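Local coordinates for response regulator receiver protein (Desulfuromonas acetoxidans, PDB 2ZAY) that probably takes part in two-component signal transduction through its receiver domain, the piece of a longer protein described here, at residues 55-60 against 86-91; 69-74 against 103-108; 31-36 against 121-126; 10-15 against 36-41; 47-52 against 75-80. All coordinates share one frame; numbering follows the deposited sequence.

Contact 1 (55-60 against 86-91)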
# COMPACT_ATOMS: atom_id res chain seq x y z
N LEU A 55 -3.66 -7.22 -0.57
CA LEU A 55 -3.25 -6.11 0.28
C LEU A 55 -2.75 -4.97 -0.61
O LEU A 55 -2.20 -5.21 -1.68
CB LEU A 55 -2.16 -6.56 1.25
CG LEU A 55 -1.69 -5.50 2.26
CD1 LEU A 55 -1.23 -6.18 3.54
CD2 LEU A 55 -0.57 -4.70 1.64
N ILE A 56 -2.95 -3.74 -0.16
CA ILE A 56 -2.54 -2.57 -0.93
C ILE A 56 -1.57 -1.73 -0.14
O ILE A 56 -1.74 -1.52 1.06
CB ILE A 56 -3.79 -1.73 -1.32
CG1 ILE A 56 -4.71 -2.56 -2.22
CG2 ILE A 56 -3.36 -0.43 -2.01
CD1 ILE A 56 -6.06 -1.95 -2.46
N ILE A 57 -0.53 -1.25 -0.81
CA ILE A 57 0.47 -0.41 -0.17
C ILE A 57 0.46 0.89 -0.97
O ILE A 57 0.68 0.87 -2.19
CB ILE A 57 1.88 -1.03 -0.26
CG1 ILE A 57 1.91 -2.38 0.45
CG2 ILE A 57 2.90 -0.08 0.33
CD1 ILE A 57 3.20 -3.16 0.21
N THR A 58 0.21 2.01 -0.32
CA THR A 58 0.19 3.27 -1.05
C THR A 58 0.98 4.38 -0.39
O THR A 58 1.09 4.45 0.83
CB THR A 58 -1.26 3.79 -1.23
OG1 THR A 58 -1.22 5.01 -1.98
CG2 THR A 58 -1.92 4.06 0.13
N GLU A 59 1.56 5.24 -1.22
CA GLU A 59 2.31 6.38 -0.73
C GLU A 59 1.22 7.24 -0.07
O GLU A 59 0.11 7.34 -0.60
CB GLU A 59 2.93 7.14 -1.91
CG GLU A 59 3.81 8.31 -1.52
CD GLU A 59 4.47 8.96 -2.72
OE1 GLU A 59 5.38 9.80 -2.53
OE2 GLU A 59 4.08 8.62 -3.86
N ALA A 60 1.53 7.85 1.07
CA ALA A 60 0.55 8.68 1.76
C ALA A 60 0.33 10.02 1.09
O ALA A 60 -0.81 10.42 0.83
CB ALA A 60 0.99 8.88 3.20
N ILE A 86 -1.79 -0.46 3.61
CA ILE A 86 -0.63 -0.02 4.38
C ILE A 86 -0.17 1.31 3.79
O ILE A 86 -0.08 1.45 2.57
CB ILE A 86 0.56 -1.01 4.27
CG1 ILE A 86 0.24 -2.31 5.02
CG2 ILE A 86 1.84 -0.36 4.83
CD1 ILE A 86 1.36 -3.33 4.92
N ALA A 87 0.11 2.29 4.65
CA ALA A 87 0.59 3.58 4.17
C ALA A 87 2.11 3.66 4.26
O ALA A 87 2.71 3.20 5.23
CB ALA A 87 -0.03 4.72 4.98
N LEU A 88 2.71 4.24 3.23
CA LEU A 88 4.14 4.44 3.15
C LEU A 88 4.32 5.96 3.09
O LEU A 88 3.71 6.62 2.27
CB LEU A 88 4.69 3.80 1.87
CG LEU A 88 5.59 2.57 2.00
CD1 LEU A 88 5.00 1.56 2.95
CD2 LEU A 88 5.80 1.98 0.61
N SER A 89 5.13 6.52 3.98
CA SER A 89 5.29 7.96 3.94
C SER A 89 6.71 8.45 4.13
O SER A 89 7.45 7.94 4.98
CB SER A 89 4.39 8.62 5.00
OG SER A 89 4.60 10.02 5.02
N GLY A 90 7.07 9.44 3.33
CA GLY A 90 8.40 10.02 3.41
C GLY A 90 8.46 11.12 4.45
O GLY A 90 9.51 11.73 4.65
N ARG A 91 7.33 11.40 5.10
CA ARG A 91 7.27 12.43 6.14
C ARG A 91 7.27 11.74 7.49
O ARG A 91 8.15 11.94 8.32
CB ARG A 91 6.02 13.29 5.97
CG ARG A 91 5.95 13.94 4.61
CD ARG A 91 4.81 14.94 4.50
NE ARG A 91 4.92 15.68 3.24
CZ ARG A 91 4.14 16.70 2.90
NH1 ARG A 91 3.20 17.13 3.72
NH2 ARG A 91 4.33 17.31 1.73

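Contact 2 (69-74 against 103-108)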
# COMPACT_ATOMS: atom_id res chain seq x y z
N ASP A 69 -7.04 9.74 -0.07
CA ASP A 69 -8.10 9.83 -1.07
C ASP A 69 -8.32 8.45 -1.66
O ASP A 69 -9.46 8.02 -1.87
CB ASP A 69 -7.72 10.80 -2.19
CG ASP A 69 -7.70 12.25 -1.74
OD1 ASP A 69 -8.62 12.64 -0.98
OD2 ASP A 69 -6.78 12.99 -2.16
N LEU A 70 -7.22 7.75 -1.92
CA LEU A 70 -7.28 6.40 -2.47
C LEU A 70 -7.97 5.49 -1.46
O LEU A 70 -8.85 4.71 -1.82
CB LEU A 70 -5.87 5.87 -2.77
CG LEU A 70 -5.78 4.42 -3.28
CD1 LEU A 70 -6.65 4.27 -4.52
CD2 LEU A 70 -4.33 4.07 -3.60
N PHE A 71 -7.56 5.60 -0.20
CA PHE A 71 -8.16 4.79 0.85
C PHE A 71 -9.68 4.97 0.85
O PHE A 71 -10.44 4.00 0.88
CB PHE A 71 -7.61 5.20 2.22
CG PHE A 71 -8.12 4.35 3.36
CD1 PHE A 71 -7.47 3.18 3.70
CD2 PHE A 71 -9.24 4.74 4.08
CE1 PHE A 71 -7.93 2.38 4.76
CE2 PHE A 71 -9.72 3.96 5.13
CZ PHE A 71 -9.06 2.78 5.48
N ASN A 72 -10.13 6.22 0.82
CA ASN A 72 -11.57 6.51 0.82
C ASN A 72 -12.27 5.98 -0.42
O ASN A 72 -13.39 5.47 -0.33
CB ASN A 72 -11.83 8.02 0.94
CG ASN A 72 -11.42 8.58 2.30
OD1 ASN A 72 -11.47 7.89 3.31
ND2 ASN A 72 -11.02 9.85 2.31
N SER A 73 -11.63 6.10 -1.58
CA SER A 73 -12.22 5.62 -2.83
C SER A 73 -12.40 4.10 -2.80
O SER A 73 -13.39 3.57 -3.30
CB SER A 73 -11.36 6.03 -4.02
OG SER A 73 -11.35 7.44 -4.15
N LEU A 74 -11.42 3.40 -2.23
CA LEU A 74 -11.49 1.95 -2.13
C LEU A 74 -12.64 1.52 -1.23
O LEU A 74 -13.24 0.46 -1.42
CB LEU A 74 -10.17 1.41 -1.58
CG LEU A 74 -8.98 1.59 -2.53
CD1 LEU A 74 -7.67 1.35 -1.81
CD2 LEU A 74 -9.14 0.63 -3.71
N MET A 103 -7.62 6.52 10.87
CA MET A 103 -8.49 6.44 9.69
C MET A 103 -8.84 5.01 9.31
O MET A 103 -9.89 4.76 8.70
CB MET A 103 -7.79 7.02 8.47
CG MET A 103 -8.13 8.42 8.10
SD MET A 103 -7.18 8.80 6.63
CE MET A 103 -8.26 8.20 5.35
N GLY A 104 -7.94 4.08 9.60
CA GLY A 104 -8.20 2.69 9.25
C GLY A 104 -7.08 2.02 8.47
O GLY A 104 -7.19 0.84 8.12
N PHE A 105 -6.02 2.76 8.16
CA PHE A 105 -4.89 2.14 7.47
C PHE A 105 -4.44 1.01 8.38
O PHE A 105 -4.31 1.21 9.60
CB PHE A 105 -3.76 3.15 7.25
CG PHE A 105 -3.92 3.98 6.00
CD1 PHE A 105 -3.41 3.55 4.78
CD2 PHE A 105 -4.63 5.19 6.03
CE1 PHE A 105 -3.59 4.29 3.61
CE2 PHE A 105 -4.82 5.95 4.86
CZ PHE A 105 -4.30 5.50 3.65
N ILE A 106 -4.20 -0.17 7.82
CA ILE A 106 -3.82 -1.31 8.66
C ILE A 106 -2.41 -1.21 9.24
O ILE A 106 -2.11 -1.84 10.26
CB ILE A 106 -3.98 -2.64 7.88
CG1 ILE A 106 -4.21 -3.78 8.87
CG2 ILE A 106 -2.77 -2.88 7.00
CD1 ILE A 106 -4.68 -5.06 8.21
N ASP A 107 -1.55 -0.43 8.60
CA ASP A 107 -0.19 -0.22 9.10
C ASP A 107 0.38 1.05 8.48
O ASP A 107 -0.19 1.60 7.53
CB ASP A 107 0.73 -1.42 8.80
CG ASP A 107 1.85 -1.57 9.84
OD1 ASP A 107 2.20 -0.57 10.52
OD2 ASP A 107 2.39 -2.69 9.99
N PHE A 108 1.50 1.51 9.03
CA PHE A 108 2.16 2.72 8.55
C PHE A 108 3.66 2.48 8.57
O PHE A 108 4.22 2.09 9.60
CB PHE A 108 1.81 3.90 9.47
CG PHE A 108 2.47 5.19 9.08
CD1 PHE A 108 1.84 6.08 8.21
CD2 PHE A 108 3.72 5.52 9.58
CE1 PHE A 108 2.45 7.28 7.85
CE2 PHE A 108 4.35 6.72 9.23
CZ PHE A 108 3.70 7.60 8.37

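Contact 3 (31-36 against 121-126)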
# COMPACT_ATOMS: atom_id res chain seq x y z
N GLU A 31 10.34 -13.08 -2.52
CA GLU A 31 9.63 -13.54 -1.33
C GLU A 31 8.38 -14.32 -1.72
O GLU A 31 7.79 -15.01 -0.89
CB GLU A 31 9.24 -12.33 -0.48
CG GLU A 31 9.06 -12.63 1.00
CD GLU A 31 10.38 -12.69 1.74
OE1 GLU A 31 10.35 -12.85 2.98
OE2 GLU A 31 11.44 -12.59 1.10
N GLY A 32 7.96 -14.19 -2.97
CA GLY A 32 6.78 -14.89 -3.43
C GLY A 32 5.56 -14.00 -3.64
O GLY A 32 4.46 -14.49 -3.89
N PHE A 33 5.75 -12.69 -3.53
CA PHE A 33 4.65 -11.76 -3.72
C PHE A 33 4.52 -11.38 -5.19
O PHE A 33 5.51 -11.19 -5.88
CB PHE A 33 4.87 -10.49 -2.88
CG PHE A 33 4.87 -10.73 -1.40
CD1 PHE A 33 3.74 -11.24 -0.76
CD2 PHE A 33 6.01 -10.46 -0.64
CE1 PHE A 33 3.75 -11.49 0.61
CE2 PHE A 33 6.02 -10.69 0.73
CZ PHE A 33 4.89 -11.21 1.36
N ASP A 34 3.28 -11.30 -5.66
CA ASP A 34 2.99 -10.92 -7.04
C ASP A 34 2.71 -9.42 -6.96
O ASP A 34 1.61 -9.02 -6.57
CB ASP A 34 1.75 -11.67 -7.54
CG ASP A 34 1.49 -11.45 -9.02
OD1 ASP A 34 2.15 -10.57 -9.63
OD2 ASP A 34 0.63 -12.16 -9.57
N ILE A 35 3.69 -8.61 -7.32
CA ILE A 35 3.55 -7.16 -7.23
C ILE A 35 2.90 -6.46 -8.43
O ILE A 35 3.36 -6.56 -9.57
CB ILE A 35 4.91 -6.48 -6.98
CG1 ILE A 35 5.58 -7.09 -5.74
CG2 ILE A 35 4.73 -4.99 -6.80
CD1 ILE A 35 4.78 -6.94 -4.46
N ILE A 36 1.83 -5.74 -8.14
CA ILE A 36 1.09 -4.98 -9.14
C ILE A 36 1.49 -3.54 -8.86
O ILE A 36 1.22 -3.02 -7.78
CB ILE A 36 -0.44 -5.18 -8.94
CG1 ILE A 36 -0.79 -6.66 -9.17
CG2 ILE A 36 -1.21 -4.27 -9.89
CD1 ILE A 36 -2.21 -7.03 -8.75
N ARG A 121 6.27 -6.82 7.53
CA ARG A 121 5.06 -6.04 7.80
C ARG A 121 3.88 -6.54 6.97
O ARG A 121 2.76 -6.64 7.45
CB ARG A 121 5.32 -4.55 7.50
CG ARG A 121 6.21 -3.86 8.53
CD ARG A 121 5.40 -3.44 9.74
NE ARG A 121 6.21 -2.95 10.85
CZ ARG A 121 5.70 -2.57 12.01
NH1 ARG A 121 4.39 -2.62 12.20
NH2 ARG A 121 6.49 -2.15 12.99
N ILE A 122 4.15 -6.86 5.71
CA ILE A 122 3.14 -7.39 4.80
C ILE A 122 2.67 -8.74 5.33
O ILE A 122 1.47 -8.98 5.49
CB ILE A 122 3.72 -7.58 3.37
CG1 ILE A 122 4.01 -6.22 2.75
CG2 ILE A 122 2.74 -8.38 2.50
CD1 ILE A 122 4.64 -6.28 1.37
N LYS A 123 3.62 -9.62 5.63
CA LYS A 123 3.29 -10.95 6.13
C LYS A 123 2.50 -10.94 7.43
O LYS A 123 1.57 -11.72 7.60
CB LYS A 123 4.57 -11.78 6.33
CG LYS A 123 5.22 -12.23 5.03
CD LYS A 123 6.57 -12.89 5.30
CE LYS A 123 7.20 -13.39 4.01
NZ LYS A 123 8.51 -14.06 4.26
N ARG A 124 2.86 -10.04 8.34
CA ARG A 124 2.15 -9.99 9.61
C ARG A 124 0.67 -9.70 9.39
O ARG A 124 -0.20 -10.32 10.00
CB ARG A 124 2.74 -8.94 10.54
CG ARG A 124 2.27 -9.11 11.97
CD ARG A 124 2.80 -10.42 12.56
NE ARG A 124 2.10 -10.82 13.78
CZ ARG A 124 0.88 -11.34 13.80
NH1 ARG A 124 0.21 -11.52 12.67
NH2 ARG A 124 0.32 -11.68 14.96
N VAL A 125 0.39 -8.74 8.51
CA VAL A 125 -0.98 -8.35 8.21
C VAL A 125 -1.72 -9.47 7.50
O VAL A 125 -2.89 -9.74 7.80
CB VAL A 125 -1.01 -7.09 7.31
CG1 VAL A 125 -2.41 -6.85 6.78
CG2 VAL A 125 -0.55 -5.89 8.11
N LEU A 126 -1.05 -10.13 6.57
CA LEU A 126 -1.67 -11.22 5.83
C LEU A 126 -1.98 -12.38 6.79
O LEU A 126 -3.04 -12.99 6.69
CB LEU A 126 -0.75 -11.71 4.71
CG LEU A 126 -0.45 -10.72 3.57
CD1 LEU A 126 0.46 -11.39 2.53
CD2 LEU A 126 -1.76 -10.27 2.91

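Contact 4 (10-15 against 36-41)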
# COMPACT_ATOMS: atom_id res chain seq x y z
N ARG A 10 -1.31 -11.46 -4.09
CA ARG A 10 -1.30 -10.31 -4.98
C ARG A 10 -1.15 -9.08 -4.10
O ARG A 10 -1.95 -8.87 -3.18
CB ARG A 10 -2.62 -10.18 -5.76
CG ARG A 10 -3.00 -11.40 -6.58
CD ARG A 10 -4.46 -11.30 -7.06
NE ARG A 10 -5.07 -12.62 -7.11
CZ ARG A 10 -6.07 -13.02 -6.34
NH1 ARG A 10 -6.61 -12.20 -5.45
NH2 ARG A 10 -6.54 -14.26 -6.46
N ILE A 11 -0.14 -8.27 -4.38
CA ILE A 11 0.09 -7.06 -3.60
C ILE A 11 0.14 -5.86 -4.54
O ILE A 11 0.99 -5.82 -5.43
CB ILE A 11 1.45 -7.15 -2.85
CG1 ILE A 11 1.50 -8.42 -1.99
CG2 ILE A 11 1.64 -5.91 -1.98
CD1 ILE A 11 0.56 -8.41 -0.80
N MET A 12 -0.75 -4.89 -4.37
CA MET A 12 -0.71 -3.71 -5.23
C MET A 12 0.10 -2.63 -4.53
O MET A 12 -0.11 -2.35 -3.35
CB MET A 12 -2.12 -3.19 -5.54
CG MET A 12 -2.12 -1.87 -6.36
SD MET A 12 -3.78 -1.25 -6.87
CE MET A 12 -4.26 -2.46 -7.89
N LEU A 13 1.03 -2.02 -5.26
CA LEU A 13 1.85 -0.94 -4.71
C LEU A 13 1.60 0.34 -5.52
O LEU A 13 1.75 0.33 -6.74
CB LEU A 13 3.33 -1.34 -4.80
CG LEU A 13 4.38 -0.30 -4.42
CD1 LEU A 13 4.21 0.11 -2.97
CD2 LEU A 13 5.77 -0.90 -4.64
N VAL A 14 1.23 1.42 -4.85
CA VAL A 14 0.95 2.70 -5.50
C VAL A 14 1.95 3.75 -4.99
O VAL A 14 1.97 4.05 -3.80
CB VAL A 14 -0.48 3.21 -5.18
CG1 VAL A 14 -0.85 4.35 -6.12
CG2 VAL A 14 -1.49 2.07 -5.29
N ASP A 15 2.77 4.30 -5.88
CA ASP A 15 3.76 5.30 -5.48
C ASP A 15 4.09 6.18 -6.68
O ASP A 15 4.12 5.69 -7.81
CB ASP A 15 5.03 4.60 -4.98
CG ASP A 15 5.94 5.54 -4.19
OD1 ASP A 15 5.75 5.65 -2.96
OD2 ASP A 15 6.83 6.17 -4.79
N ILE A 36 1.83 -5.74 -8.14
CA ILE A 36 1.09 -4.98 -9.14
C ILE A 36 1.49 -3.54 -8.86
O ILE A 36 1.22 -3.02 -7.78
CB ILE A 36 -0.44 -5.18 -8.94
CG1 ILE A 36 -0.79 -6.66 -9.17
CG2 ILE A 36 -1.21 -4.27 -9.89
CD1 ILE A 36 -2.21 -7.03 -8.75
N GLN A 37 2.14 -2.90 -9.82
CA GLN A 37 2.62 -1.52 -9.64
C GLN A 37 1.80 -0.43 -10.32
O GLN A 37 1.58 -0.48 -11.52
CB GLN A 37 4.06 -1.40 -10.13
CG GLN A 37 5.04 -2.36 -9.50
CD GLN A 37 6.46 -2.11 -9.95
OE1 GLN A 37 6.96 -1.00 -9.84
NE2 GLN A 37 7.11 -3.14 -10.47
N CYS A 38 1.39 0.56 -9.54
CA CYS A 38 0.63 1.69 -10.05
C CYS A 38 1.37 2.99 -9.72
O CYS A 38 1.86 3.17 -8.60
CB CYS A 38 -0.77 1.72 -9.44
SG CYS A 38 -1.79 0.30 -9.93
N GLY A 39 1.45 3.89 -10.70
CA GLY A 39 2.15 5.14 -10.51
C GLY A 39 1.36 6.26 -9.86
O GLY A 39 1.94 7.27 -9.46
N ASN A 40 0.04 6.10 -9.77
CA ASN A 40 -0.80 7.11 -9.14
C ASN A 40 -2.16 6.55 -8.75
O ASN A 40 -2.52 5.44 -9.14
CB ASN A 40 -0.97 8.33 -10.06
CG ASN A 40 -1.63 7.97 -11.37
OD1 ASN A 40 -2.76 7.49 -11.41
ND2 ASN A 40 -0.92 8.21 -12.47
N ALA A 41 -2.92 7.33 -7.99
CA ALA A 41 -4.23 6.92 -7.51
C ALA A 41 -5.27 6.75 -8.61
O ALA A 41 -6.19 5.94 -8.48
CB ALA A 41 -4.73 7.90 -6.46

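Contact 5 (47-52 against 75-80)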
# COMPACT_ATOMS: atom_id res chain seq x y z
N VAL A 47 -7.75 -0.56 -11.22
CA VAL A 47 -6.88 -1.73 -11.22
C VAL A 47 -7.18 -2.60 -10.00
O VAL A 47 -7.24 -3.83 -10.11
CB VAL A 47 -5.39 -1.33 -11.21
CG1 VAL A 47 -4.52 -2.57 -11.02
CG2 VAL A 47 -5.02 -0.66 -12.54
N ALA A 48 -7.38 -1.98 -8.85
CA ALA A 48 -7.67 -2.74 -7.64
C ALA A 48 -8.97 -3.51 -7.78
O ALA A 48 -9.06 -4.68 -7.43
CB ALA A 48 -7.74 -1.82 -6.43
N VAL A 49 -9.99 -2.84 -8.32
CA VAL A 49 -11.29 -3.46 -8.50
C VAL A 49 -11.24 -4.69 -9.41
O VAL A 49 -11.96 -5.65 -9.17
CB VAL A 49 -12.31 -2.43 -9.06
CG1 VAL A 49 -13.61 -3.12 -9.46
CG2 VAL A 49 -12.60 -1.37 -7.99
N LYS A 50 -10.39 -4.67 -10.42
CA LYS A 50 -10.32 -5.82 -11.32
C LYS A 50 -9.25 -6.86 -11.01
O LYS A 50 -9.35 -7.99 -11.46
CB LYS A 50 -10.18 -5.35 -12.78
CG LYS A 50 -8.95 -4.53 -13.08
CD LYS A 50 -9.06 -3.94 -14.49
CE LYS A 50 -7.86 -3.09 -14.85
NZ LYS A 50 -7.98 -2.56 -16.24
N THR A 51 -8.24 -6.49 -10.23
CA THR A 51 -7.18 -7.44 -9.89
C THR A 51 -7.32 -8.01 -8.49
O THR A 51 -6.64 -8.97 -8.14
CB THR A 51 -5.77 -6.82 -10.03
OG1 THR A 51 -5.57 -5.87 -8.98
CG2 THR A 51 -5.62 -6.12 -11.38
N HIS A 52 -8.18 -7.40 -7.68
CA HIS A 52 -8.43 -7.89 -6.33
C HIS A 52 -7.16 -8.21 -5.52
O HIS A 52 -6.98 -9.35 -5.08
CB HIS A 52 -9.29 -9.15 -6.41
CG HIS A 52 -10.50 -8.99 -7.28
ND1 HIS A 52 -11.65 -8.37 -6.86
CD2 HIS A 52 -10.71 -9.33 -8.58
CE1 HIS A 52 -12.52 -8.33 -7.86
NE2 HIS A 52 -11.97 -8.91 -8.91
N LYS A 75 -12.96 2.35 -0.25
CA LYS A 75 -14.04 2.05 0.69
C LYS A 75 -15.41 2.16 0.03
O LYS A 75 -16.40 1.67 0.56
CB LYS A 75 -13.97 2.98 1.90
CG LYS A 75 -12.92 2.59 2.93
CD LYS A 75 -13.33 1.34 3.68
CE LYS A 75 -12.28 0.90 4.71
NZ LYS A 75 -11.06 0.29 4.09
N LYS A 76 -15.46 2.80 -1.13
CA LYS A 76 -16.73 2.99 -1.83
C LYS A 76 -17.18 1.81 -2.69
O LYS A 76 -18.33 1.75 -3.12
CB LYS A 76 -16.66 4.25 -2.69
CG LYS A 76 -16.50 5.54 -1.88
CD LYS A 76 -16.51 6.77 -2.78
CE LYS A 76 -17.83 6.89 -3.54
NZ LYS A 76 -17.84 8.06 -4.46
N ASN A 77 -16.28 0.86 -2.93
CA ASN A 77 -16.62 -0.30 -3.75
C ASN A 77 -16.59 -1.56 -2.88
O ASN A 77 -15.57 -1.87 -2.26
CB ASN A 77 -15.62 -0.43 -4.90
CG ASN A 77 -16.06 -1.42 -5.95
OD1 ASN A 77 -16.40 -2.56 -5.65
ND2 ASN A 77 -16.05 -0.99 -7.21
N PRO A 78 -17.71 -2.30 -2.82
CA PRO A 78 -17.78 -3.53 -2.02
C PRO A 78 -16.68 -4.54 -2.34
O PRO A 78 -16.29 -5.32 -1.49
CB PRO A 78 -19.17 -4.07 -2.35
CG PRO A 78 -19.97 -2.81 -2.56
CD PRO A 78 -19.02 -1.99 -3.41
N GLN A 79 -16.17 -4.51 -3.56
CA GLN A 79 -15.11 -5.44 -3.95
C GLN A 79 -13.79 -5.14 -3.24
O GLN A 79 -13.04 -6.05 -2.91
CB GLN A 79 -14.87 -5.40 -5.46
CG GLN A 79 -16.02 -5.92 -6.30
CD GLN A 79 -16.36 -7.36 -5.98
OE1 GLN A 79 -15.49 -8.24 -5.99
NE2 GLN A 79 -17.63 -7.62 -5.69
N THR A 80 -13.53 -3.86 -2.99
CA THR A 80 -12.27 -3.45 -2.37
C THR A 80 -12.34 -2.84 -0.97
O THR A 80 -11.30 -2.58 -0.36
CB THR A 80 -11.59 -2.42 -3.28
OG1 THR A 80 -12.46 -1.28 -3.45
CG2 THR A 80 -11.30 -3.03 -4.65
O HOH W 1 -11.41 -7.77 -4.29

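Contact 1 (55-60 against 86-91)
I57, T58 and E59 pair in parallel with I86, A87 and L88 at the heart of the CheY-like receiver fold, where strands 55-59 and 85-89 flank helix 67-75 in one beta-alpha-beta crossover. Four backbone bonds form the ladder: I86 N to I56 O, T58 N to I86 O, L88 N to T58 O and A60 N to L88 O, the last at 2.8 Å. The I86 carbonyl also receives the CA-H of I57, CA to O 3.4 Å. On the face bearing I57 and L88, I57 CG2 is set into the fork of L88, 3.6 Å from CD2 and 3.7 Å from CD1; L118 and I122 of helix 115-129 pack on I57 there. At the start of the pairing, L55 CD2 leans on I86 CD1 at 4.0 Å. T58, on the other face, donates through OG1 to E59 O. E59 stands where receiver domains usually carry their phospho-accepting aspartate, and its OE2 is bonded to T16 OG1, close to D15. S89 OG pairs with E96 OE2 and accepts R91 N in an ST turn. Where the strands end, A60 CB rests on S89 CB at 3.9 Å.

Contact 2 (69-74 against 103-108)
F71 turns its CG to the far side from its backbone N (chi1 -176°), which sends the ring off helix 67-75 toward M103, G104 and F105, while F105, with CG opposite its carbonyl carbon (chi1 -86°), swings its ring back to meet it. The two side chains run antiparallel, each passing the other. Their rings lie obliquely, planes 31° apart and centroids separated by 4.7 Å, with F71 CD1 over the centre of the F105 ring. The closest touch is F71 CB on F105 CZ at 3.6 Å. Farther out, F71 CZ rests 3.7 Å from G104 C, and F71 CE2 lies equally near M103 O. G104 closes helix 94-103 in a Schellman motif with positive phi, and having no side chain it lets the F71 ring settle directly on its backbone. The contact thus ties helix 67-75 to the turn leading into edge strand 107-110, on the sheet face where F105 also packs on T58, V85 and A87. With an alanine in place of F71, the face of F105 and the G104 backbone would probably lose their cover and a gap would open between helix and turn. M103 CE lies 3.8 Å from F71 CD2. M103 CE is also 3.8 Å from N72 OD1, an oxygen at the edge of the F71 ring and in its plane.

Contact 3 (31-36 against 121-126)
The edge of the F33 ring meets K123 of helix 115-129, whose CG lies near the ring plane, 3.8 Å from F33 CZ. I122 CG2, 3.7 Å from F33 CZ, and L126 CD1, 3.8 Å from F33 CE1, approach obliquely, coming from the helix as F33 reaches toward it. I122 and K123, with L126 one turn on, gather round the outer end of the phenylalanine. The second flat group, the carboxylate of E31, is met by K123 NZ on the anti side of OE1, 23° out of its plane. This salt bridge measures 2.5 Å from K123 NZ to E31 OE1, so short that its exact length is doubtful, though the pairing itself is clear. The shapes of the two chains explain it: K123 is extended beyond CG and carries its ammonium past the F33 ring, whereas E31 bends at chi2 (80°) and crosses the lysine chain at about a right angle, with E31 CG 3.6 Å from K123 CE. S119 OG adds a weak bond to the same OE1. Were E31 an alanine, K123 would probably be left without its countercharge and its end set free to turn. Between E31 and F33, G32 closes helix 22-31 in a Schellman motif. The arrangement belongs to the face of the receiver-domain sheet that helices 22-31 and 115-129 cover together: L28 of the first touches both F33 and I122, W9 and I11 of strand 9-14 back F33, and I57 and L55 of strand 55-59 lie under I122 and L126.

Contact 4 (10-15 against 36-41)
M12, L13 and V14 run parallel to I36, Q37 and C38, and four backbone hydrogen bonds join the strands. I36 N gives to I11 O almost straight (175°), and C38 N to L13 O is nearly as direct. The shortest of the four, L13 N to I36 O, measures 2.7 Å. D15 N to C38 O ends the series at 3.1 Å. CA-H groups of M12, Q37, V14 and G39 fill in between, that of G39 with its CA 3.4 Å from D15 O. The apolar contacts lie on the face of M12, V14, I36 and C38. M12 keeps CG opposite its backbone N (chi1 176°) and bends at chi3, which sets SD 4.0 Å from C38 SG and CE 4.1 Å from I36 CG2. Farther along, V14 CG1 packs on N40 O at 3.6 Å. The polar ends find partners beyond the two strands: N40 OD1 caps E43 N at the start of helix 41-51, while D15, probably one of the acidic residues of the receiver pocket, holds Q17 N and a salt bridge to K111. Strands 9-14 and 33-38 are the two arms of a beta-alpha-beta crossover through helix 22-31; V47 and A48 of helix 41-51 cover M12, and strand 55-59 continues the sheet beyond strand 9-14.

Contact 5 (47-52 against 75-80)
T80 and V49 make the tight half of this contact, where helix 41-51 meets the loop between helix 67-75 and strand 85-89. T80 CG2 lies 3.9 Å from V49 CA and 4.2 Å from A48 CB. The first torsion (chi1 59°) puts this methyl opposite the carbonyl carbon of T80 and leaves OG1 to bond L74 O in the last turn of helix 67-75. V49 CG2 touches T80 CG2 and also N77 ND2, the latter at 3.6 Å. The N77 amide is fixed by an Asx turn: Q79 N meets OD1 on a lone pair, in the carbonyl plane, at 2.9 Å. The outer half is looser. H52, just past the helix with positive phi, brings CE1 within 3.5 Å of Q79 OE1, ring and amide planes nearly perpendicular (87°). A water in the plane of the H52 ring, at its edge, bonds ND1 at 2.7 Å and donates to Q79 O. The carbonyl of V49 lies over one face of the same ring. Helix and loop of this receiver domain are therefore held by methyl packing inside and a water bridge outside, without a direct hydrogen bond between the two segments, while the N77 Asx turn and the T80 OG1 bond tie the loop to itself and to helix 67-75.

From the N terminus, contact 4 closes the first loop, joining strand 9-14 to edge strand 33-38. Contact 3 opens before that loop is shut, so the two cross and share I36; its own loop runs to helix 115-129 and encloses contacts 5, 1 and 2. Within it, contact 5 starts on helix 41-51, contact 1 on strand 55-59 and contact 2 on helix 67-75, and they close in the same order, each crossing the other two. Contacts 4 and 1 build the sheet and meet through strands 9-14 and 55-59. Contact 3 fastens one helical layer; contacts 2 and 5 join elements of the other, linked by L74 and T80.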